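Local coordinates for GTP-binding protein REM 1 (Homo sapiens, PDB 2NZJ) that binds guanine nucleotides as a member of the Ras family of small GTPases and probably hydrolyses GTP to GDP, at residues 46-51 / 166-171; 81-86 / 97-102. All blocks are in the same frame, centred on the assembly; numbering follows the deposited sequence.

Overall arrangement
Both contacts join a helix to the same six-stranded sheet of the Ras-type GTPase fold, but lie on opposite sides of the chain's centre, with their centres about 23 Å apart and their nearest atoms about 7 Å apart. Contact 2 sits in the interior, where helix 90-105 packs on strand 80-86; the side chain of L99 is about 10 Å from the bound GDP and about 13 Å from the magnesium ion. Contact 1 lies at the surface, its centre about 17 Å from that of the chain, and ties helix 156-171 to the hairpin of strands 40-47 and 50-57 at one sheet edge. In sequence, contact 2 is nested within the loop that contact 1 closes.

Contact 1: 46-51 / 166-171; sequences TVDGED and QLRLRR
R168 reaches from the last helix to the hairpin of strands 40-47 and 50-57, and its guanidinium carries nearly the whole contact. Two hydrogen bonds hold the edge of that group. NH1 of R168 donates to the carbonyl O of V47 at 3.0 Å, almost straight at 169°, while NH2 of R168 gives a shorter, more bent bond of 2.8 Å to the O of E50. Both oxygens lie in the guanidinium plane, yet each is approached from above its own carbonyl plane. The opposite face of each is taken by the hairpin's own V47-E50 pairing, which closes a type I' turn whose G49 has a positive phi that suits glycine. An extended chain from CG to NE gives arginine the needed length.

The charged interaction is a stack of flat groups. The E50 carboxylate lies over one guanidinium face, the planes 10° apart and CD of E50 3.3 Å above the centre of the R168 guanidinium; OE2 of E50 is 3.5 Å from NE of R168, a salt bridge of charges alone. D48 turns its carboxylate to R165, and T52 OG1 is a further partner of R168 NH2.

A leucine in place of R168 would probably leave E50 without its countercharge and the helix without its bonds to the turn. Two of the three links run to main-chain carbonyls, so the contact probably depends on backbone shape as well as charge.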
ATOM      1  N   THR A  46     -15.392   7.370  -3.826  1.00 11.25           N
ATOM      2  CA  THR A  46     -15.768   8.769  -3.891  1.00 11.63           C
ATOM      3  C   THR A  46     -14.906   9.564  -2.911  1.00 11.76           C
ATOM      4  O   THR A  46     -14.959   9.354  -1.708  1.00 11.94           O
ATOM      5  CB  THR A  46     -17.275   8.948  -3.570  1.00 11.84           C
ATOM      6  OG1 THR A  46     -18.055   8.333  -4.611  1.00 12.75           O
ATOM      7  CG2 THR A  46     -17.669  10.424  -3.477  1.00 11.66           C
ATOM      8  N   VAL A  47     -14.094  10.468  -3.439  1.00 12.07           N
ATOM      9  CA  VAL A  47     -13.168  11.251  -2.629  1.00 12.17           C
ATOM     10  C   VAL A  47     -13.263  12.691  -3.101  1.00 12.70           C
ATOM     11  O   VAL A  47     -13.300  12.948  -4.302  1.00 12.56           O
ATOM     12  CB  VAL A  47     -11.751  10.750  -2.788  1.00 12.00           C
ATOM     13  CG1 VAL A  47     -10.837  11.421  -1.777  1.00 12.58           C
ATOM     14  CG2 VAL A  47     -11.721   9.267  -2.593  1.00 11.55           C
ATOM     15  N   ASP A  48     -13.337  13.623  -2.151  1.00 13.51           N
ATOM     16  CA  ASP A  48     -13.526  15.055  -2.453  1.00 13.92           C
ATOM     17  C   ASP A  48     -14.583  15.253  -3.553  1.00 14.08           C
ATOM     18  O   ASP A  48     -14.378  15.999  -4.522  1.00 13.99           O
ATOM     19  CB  ASP A  48     -12.189  15.700  -2.841  1.00 14.27           C
ATOM     20  CG  ASP A  48     -11.099  15.486  -1.780  1.00 15.40           C
ATOM     21  OD1 ASP A  48     -11.354  15.744  -0.588  1.00 17.55           O
ATOM     22  OD2 ASP A  48      -9.986  15.068  -2.138  1.00 16.35           O
ATOM     23  N   GLY A  49     -15.704  14.547  -3.407  1.00 14.22           N
ATOM     24  CA  GLY A  49     -16.854  14.682  -4.311  1.00 14.18           C
ATOM     25  C   GLY A  49     -16.710  14.103  -5.707  1.00 14.37           C
ATOM     26  O   GLY A  49     -17.562  14.346  -6.552  1.00 14.26           O
ATOM     27  N   GLU A  50     -15.655  13.311  -5.932  1.00 14.62           N
ATOM     28  CA  GLU A  50     -15.253  12.832  -7.268  1.00 14.82           C
ATOM     29  C   GLU A  50     -14.943  11.334  -7.225  1.00 14.19           C
ATOM     30  O   GLU A  50     -14.257  10.859  -6.329  1.00 14.31           O
ATOM     31  CB  GLU A  50     -14.014  13.626  -7.731  1.00 14.87           C
ATOM     32  CG  GLU A  50     -13.304  13.154  -9.015  1.00 16.13           C
ATOM     33  CD  GLU A  50     -11.972  13.908  -9.305  1.00 16.89           C
ATOM     34  OE1 GLU A  50     -11.720  14.995  -8.721  1.00 18.24           O
ATOM     35  OE2 GLU A  50     -11.174  13.410 -10.137  1.00 19.07           O
ATOM     36  N   ASP A  51     -15.434  10.585  -8.198  1.00 13.91           N
ATOM     37  CA  ASP A  51     -15.236   9.133  -8.213  1.00 13.66           C
ATOM     38  C   ASP A  51     -13.934   8.754  -8.903  1.00 12.96           C
ATOM     39  O   ASP A  51     -13.531   9.400  -9.848  1.00 12.83           O
ATOM     40  CB  ASP A  51     -16.412   8.434  -8.909  1.00 13.82           C
ATOM     41  CG  ASP A  51     -17.636   8.281  -8.003  1.00 14.98           C
ATOM     42  OD1 ASP A  51     -18.593   7.623  -8.441  1.00 16.61           O
ATOM     43  OD2 ASP A  51     -17.648   8.786  -6.855  1.00 16.88           O
ATOM     44  N   GLN A 166      -3.143  11.490  -3.888  1.00 28.63           N
ATOM     45  CA  GLN A 166      -1.784  11.599  -4.394  1.00 28.76           C
ATOM     46  C   GLN A 166      -1.711  11.376  -5.905  1.00 29.06           C
ATOM     47  O   GLN A 166      -0.954  12.048  -6.618  1.00 29.29           O
ATOM     48  CB  GLN A 166      -0.896  10.586  -3.700  1.00 28.78           C
ATOM     49  CG  GLN A 166      -0.747  10.814  -2.222  1.00 29.14           C
ATOM     50  CD  GLN A 166      -0.163  12.161  -1.921  1.00 29.41           C
ATOM     51  OE1 GLN A 166       0.797  12.577  -2.571  1.00 31.05           O
ATOM     52  NE2 GLN A 166      -0.752  12.874  -0.960  1.00 26.51           N
ATOM     53  N   LEU A 167      -2.494  10.417  -6.396  1.00 29.39           N
ATOM     54  CA  LEU A 167      -2.569  10.162  -7.832  1.00 29.46           C
ATOM     55  C   LEU A 167      -3.131  11.372  -8.596  1.00 29.70           C
ATOM     56  O   LEU A 167      -2.701  11.661  -9.702  1.00 30.00           O
ATOM     57  CB  LEU A 167      -3.419   8.911  -8.117  1.00 29.34           C
ATOM     58  CG  LEU A 167      -2.775   7.561  -7.782  1.00 28.95           C
ATOM     59  CD1 LEU A 167      -3.770   6.413  -7.915  1.00 25.36           C
ATOM     60  CD2 LEU A 167      -1.532   7.309  -8.641  1.00 26.77           C
ATOM     61  N   ARG A 168      -4.094  12.068  -7.998  1.00 30.22           N
ATOM     62  CA  ARG A 168      -4.700  13.244  -8.616  1.00 30.43           C
ATOM     63  C   ARG A 168      -3.753  14.437  -8.654  1.00 31.43           C
ATOM     64  O   ARG A 168      -3.888  15.314  -9.504  1.00 31.15           O
ATOM     65  CB  ARG A 168      -5.971  13.646  -7.878  1.00 30.09           C
ATOM     66  CG  ARG A 168      -7.138  12.714  -8.087  1.00 28.55           C
ATOM     67  CD  ARG A 168      -8.296  13.093  -7.171  1.00 27.03           C
ATOM     68  NE  ARG A 168      -9.442  12.212  -7.367  1.00 27.62           N
ATOM     69  CZ  ARG A 168     -10.577  12.271  -6.685  1.00 27.00           C
ATOM     70  NH1 ARG A 168     -10.737  13.184  -5.744  1.00 28.69           N
ATOM     71  NH2 ARG A 168     -11.558  11.423  -6.955  1.00 25.95           N
ATOM     72  N   LEU A 169      -2.797  14.480  -7.735  1.00 32.72           N
ATOM     73  CA  LEU A 169      -1.774  15.526  -7.772  1.00 34.02           C
ATOM     74  C   LEU A 169      -0.789  15.307  -8.931  1.00 34.84           C
ATOM     75  O   LEU A 169      -0.224  16.265  -9.448  1.00 34.87           O
ATOM     76  CB  LEU A 169      -1.039  15.624  -6.428  1.00 34.23           C
ATOM     77  CG  LEU A 169      -1.900  16.194  -5.293  1.00 34.78           C
ATOM     78  CD1 LEU A 169      -1.264  15.936  -3.943  1.00 35.17           C
ATOM     79  CD2 LEU A 169      -2.175  17.685  -5.496  1.00 34.78           C
ATOM     80  N   ARG A 170      -0.595  14.056  -9.345  1.00 35.83           N
ATOM     81  CA  ARG A 170       0.178  13.775 -10.558  1.00 36.61           C
ATOM     82  C   ARG A 170      -0.450  14.506 -11.747  1.00 37.17           C
ATOM     83  O   ARG A 170       0.170  15.393 -12.323  1.00 37.13           O
ATOM     84  CB  ARG A 170       0.255  12.264 -10.831  1.00 36.55           C
ATOM     85  N   ARG A 171      -1.696  14.142 -12.069  1.00 37.90           N
ATOM     86  CA  ARG A 171      -2.458  14.700 -13.205  1.00 38.18           C
ATOM     87  C   ARG A 171      -2.555  16.234 -13.247  1.00 38.68           C
ATOM     88  O   ARG A 171      -2.583  16.833 -14.336  1.00 38.69           O
ATOM     89  CB  ARG A 171      -3.884  14.126 -13.193  1.00 38.29           C
TER

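Contact 2: 81-86 / 97-102; sequences YVIVYS and SELRIQ
I83 of the central strand 80-86 meets L99 and R100 of helix 90-105, a helix-on-sheet contact within the Ras-type P-loop GTPase fold. The closely packed part is the buried, aliphatic pair I83 and L99. The CG2 methyl of I83 approaches CD1 of L99 at 4.3 Å, and I83, whose CB points toward the helix, is packed further by A96 and L103 of the same helix and by I114 and L116 of strand 114-119. Beta-branched isoleucine suits a strand here, since its two branches diverge: with CG2 anti to the backbone N (chi1 -66° for CG1), one branch meets L99 while the other runs toward R100. Leucine, unbranched at CB, fits the helix and brings its CD1 methyl to I83; L99 also touches W60 and residues of the probable P-loop, so this packing probably lies behind the nucleotide-binding loop, without touching GDP.

R100 marks the more open side. It is partly exposed, and its long chain departs along the flank of the contact instead of burying its charge against I83: its side chain also touches I114, and NE makes a weak hydrogen bond to the carbonyl O of F141. What I83 meets is therefore the base of this residue, with CD1 of I83 4.5 Å from CB of R100 and 4.1 Å from the backbone N of R100.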
ATOM      1  N   TYR A  81       2.407   2.586  -5.575  1.00 11.67           N
ATOM      2  CA  TYR A  81       2.857   1.428  -4.814  1.00 11.28           C
ATOM      3  C   TYR A  81       2.645   1.658  -3.328  1.00 11.03           C
ATOM      4  O   TYR A  81       3.001   2.724  -2.813  1.00 11.20           O
ATOM      5  CB  TYR A  81       4.329   1.167  -5.104  1.00 11.58           C
ATOM      6  CG  TYR A  81       4.552   0.666  -6.499  1.00 11.67           C
ATOM      7  CD1 TYR A  81       4.861   1.533  -7.541  1.00 10.81           C
ATOM      8  CD2 TYR A  81       4.431  -0.687  -6.782  1.00 11.62           C
ATOM      9  CE1 TYR A  81       5.053   1.053  -8.817  1.00 10.79           C
ATOM     10  CE2 TYR A  81       4.607  -1.163  -8.038  1.00 11.32           C
ATOM     11  CZ  TYR A  81       4.923  -0.307  -9.049  1.00 11.23           C
ATOM     12  OH  TYR A  81       5.099  -0.847 -10.288  1.00 12.20           O
ATOM     13  N   VAL A  82       2.053   0.661  -2.664  1.00 10.45           N
ATOM     14  CA  VAL A  82       1.891   0.650  -1.205  1.00  9.98           C
ATOM     15  C   VAL A  82       2.810  -0.421  -0.608  1.00 10.12           C
ATOM     16  O   VAL A  82       2.555  -1.609  -0.742  1.00 10.06           O
ATOM     17  CB  VAL A  82       0.432   0.406  -0.792  1.00  9.56           C
ATOM     18  CG1 VAL A  82       0.278   0.361   0.707  1.00  7.18           C
ATOM     19  CG2 VAL A  82      -0.411   1.484  -1.351  1.00  9.39           C
ATOM     20  N   ILE A  83       3.891   0.025   0.027  1.00 10.37           N
ATOM     21  CA  ILE A  83       4.846  -0.856   0.695  1.00 10.24           C
ATOM     22  C   ILE A  83       4.433  -0.999   2.148  1.00 10.32           C
ATOM     23  O   ILE A  83       4.541  -0.051   2.913  1.00 10.55           O
ATOM     24  CB  ILE A  83       6.280  -0.267   0.686  1.00 10.22           C
ATOM     25  CG1 ILE A  83       6.839  -0.180  -0.730  1.00 10.67           C
ATOM     26  CG2 ILE A  83       7.214  -1.092   1.555  1.00  9.35           C
ATOM     27  CD1 ILE A  83       8.060   0.748  -0.867  1.00  9.63           C
ATOM     28  N   VAL A  84       3.978  -2.190   2.524  1.00 10.30           N
ATOM     29  CA  VAL A  84       3.440  -2.461   3.863  1.00  9.74           C
ATOM     30  C   VAL A  84       4.469  -3.209   4.697  1.00 10.05           C
ATOM     31  O   VAL A  84       5.093  -4.129   4.198  1.00 10.58           O
ATOM     32  CB  VAL A  84       2.196  -3.332   3.762  1.00  9.39           C
ATOM     33  CG1 VAL A  84       1.641  -3.691   5.155  1.00  7.52           C
ATOM     34  CG2 VAL A  84       1.159  -2.636   2.869  1.00  9.13           C
ATOM     35  N   TYR A  85       4.655  -2.800   5.956  1.00 10.37           N
ATOM     36  CA  TYR A  85       5.385  -3.604   6.959  1.00 10.01           C
ATOM     37  C   TYR A  85       4.525  -3.696   8.233  1.00  9.99           C
ATOM     38  O   TYR A  85       3.516  -3.000   8.359  1.00  9.85           O
ATOM     39  CB  TYR A  85       6.804  -3.033   7.231  1.00  9.68           C
ATOM     40  CG  TYR A  85       6.796  -1.709   7.923  1.00  9.40           C
ATOM     41  CD1 TYR A  85       6.668  -0.541   7.209  1.00 10.03           C
ATOM     42  CD2 TYR A  85       6.857  -1.624   9.297  1.00 11.47           C
ATOM     43  CE1 TYR A  85       6.612   0.676   7.822  1.00 10.37           C
ATOM     44  CE2 TYR A  85       6.774  -0.372   9.949  1.00 11.78           C
ATOM     45  CZ  TYR A  85       6.650   0.769   9.191  1.00 10.76           C
ATOM     46  OH  TYR A  85       6.623   2.010   9.790  1.00 10.32           O
ATOM     47  N   SER A  86       4.911  -4.579   9.147  1.00 10.04           N
ATOM     48  CA  SER A  86       4.281  -4.671  10.458  1.00  9.97           C
ATOM     49  C   SER A  86       5.120  -3.968  11.508  1.00 10.12           C
ATOM     50  O   SER A  86       6.291  -4.264  11.669  1.00 10.22           O
ATOM     51  CB  SER A  86       4.108  -6.117  10.877  1.00  9.86           C
ATOM     52  OG  SER A  86       3.579  -6.176  12.187  1.00  9.29           O
ATOM     53  N   SER A  97      12.591  -1.059   3.296  1.00 27.84           N
ATOM     54  CA  SER A  97      13.686  -0.263   2.702  1.00 29.32           C
ATOM     55  C   SER A  97      14.247  -0.906   1.427  1.00 30.02           C
ATOM     56  O   SER A  97      14.499  -0.206   0.435  1.00 30.97           O
ATOM     57  CB  SER A  97      14.797   0.008   3.732  1.00 29.47           C
ATOM     58  OG  SER A  97      14.201   0.444   4.970  1.00 31.56           O
ATOM     59  N   GLU A  98      14.422  -2.228   1.437  1.00 30.17           N
ATOM     60  CA  GLU A  98      14.944  -2.938   0.266  1.00 30.34           C
ATOM     61  C   GLU A  98      14.012  -2.805  -0.943  1.00 30.31           C
ATOM     62  O   GLU A  98      14.479  -2.739  -2.083  1.00 30.40           O
ATOM     63  CB  GLU A  98      15.178  -4.422   0.593  1.00 30.67           C
ATOM     64  CG  GLU A  98      15.460  -5.330  -0.615  1.00 31.62           C
ATOM     65  N   LEU A  99      12.706  -2.764  -0.689  1.00 30.01           N
ATOM     66  CA  LEU A  99      11.719  -2.661  -1.756  1.00 30.19           C
ATOM     67  C   LEU A  99      11.718  -1.303  -2.468  1.00 30.39           C
ATOM     68  O   LEU A  99      11.503  -1.242  -3.664  1.00 30.73           O
ATOM     69  CB  LEU A  99      10.318  -3.007  -1.233  1.00 29.96           C
ATOM     70  CG  LEU A  99      10.131  -4.487  -0.889  1.00 29.56           C
ATOM     71  CD1 LEU A  99       8.906  -4.712   0.004  1.00 30.02           C
ATOM     72  CD2 LEU A  99      10.021  -5.325  -2.150  1.00 29.15           C
ATOM     73  N   ARG A 100      11.986  -0.224  -1.753  1.00 31.26           N
ATOM     74  CA  ARG A 100      12.074   1.096  -2.379  1.00 32.14           C
ATOM     75  C   ARG A 100      13.234   1.150  -3.370  1.00 32.22           C
ATOM     76  O   ARG A 100      13.121   1.724  -4.460  1.00 31.86           O
ATOM     77  CB  ARG A 100      12.262   2.178  -1.317  1.00 32.78           C
ATOM     78  CG  ARG A 100      12.332   3.603  -1.875  1.00 34.87           C
ATOM     79  CD  ARG A 100      10.952   4.104  -2.259  1.00 37.79           C
ATOM     80  NE  ARG A 100      11.014   5.402  -2.932  1.00 39.32           N
ATOM     81  CZ  ARG A 100      11.402   5.592  -4.194  1.00 40.07           C
ATOM     82  NH1 ARG A 100      11.783   4.574  -4.956  1.00 41.23           N
ATOM     83  NH2 ARG A 100      11.409   6.820  -4.702  1.00 40.29           N
ATOM     84  N   ILE A 101      14.351   0.541  -2.979  1.00 32.13           N
ATOM     85  CA  ILE A 101      15.513   0.498  -3.818  1.00 31.76           C
ATOM     86  C   ILE A 101      15.213  -0.327  -5.042  1.00 32.38           C
ATOM     87  O   ILE A 101      15.660   0.027  -6.130  1.00 32.69           O
ATOM     88  CB  ILE A 101      16.737  -0.072  -3.076  1.00 31.87           C
ATOM     89  CG1 ILE A 101      17.171   0.901  -1.973  1.00 31.09           C
ATOM     90  CG2 ILE A 101      17.896  -0.372  -4.066  1.00 30.89           C
ATOM     91  CD1 ILE A 101      18.573   0.656  -1.466  1.00 31.47           C
ATOM     92  N   GLN A 102      14.470  -1.424  -4.891  1.00 32.85           N
ATOM     93  CA  GLN A 102      14.100  -2.218  -6.061  1.00 33.27           C
ATOM     94  C   GLN A 102      13.299  -1.330  -7.016  1.00 33.68           C
ATOM     95  O   GLN A 102      13.608  -1.258  -8.212  1.00 33.63           O
ATOM     96  CB  GLN A 102      13.310  -3.478  -5.686  1.00 33.35           C
ATOM     97  CG  GLN A 102      14.146  -4.755  -5.463  1.00 33.45           C
ATOM     98  CD  GLN A 102      13.301  -5.923  -4.939  1.00 33.93           C
ATOM     99  OE1 GLN A 102      12.980  -5.999  -3.741  1.00 35.27           O
ATOM    100  NE2 GLN A 102      12.932  -6.826  -5.830  1.00 33.36           N
TER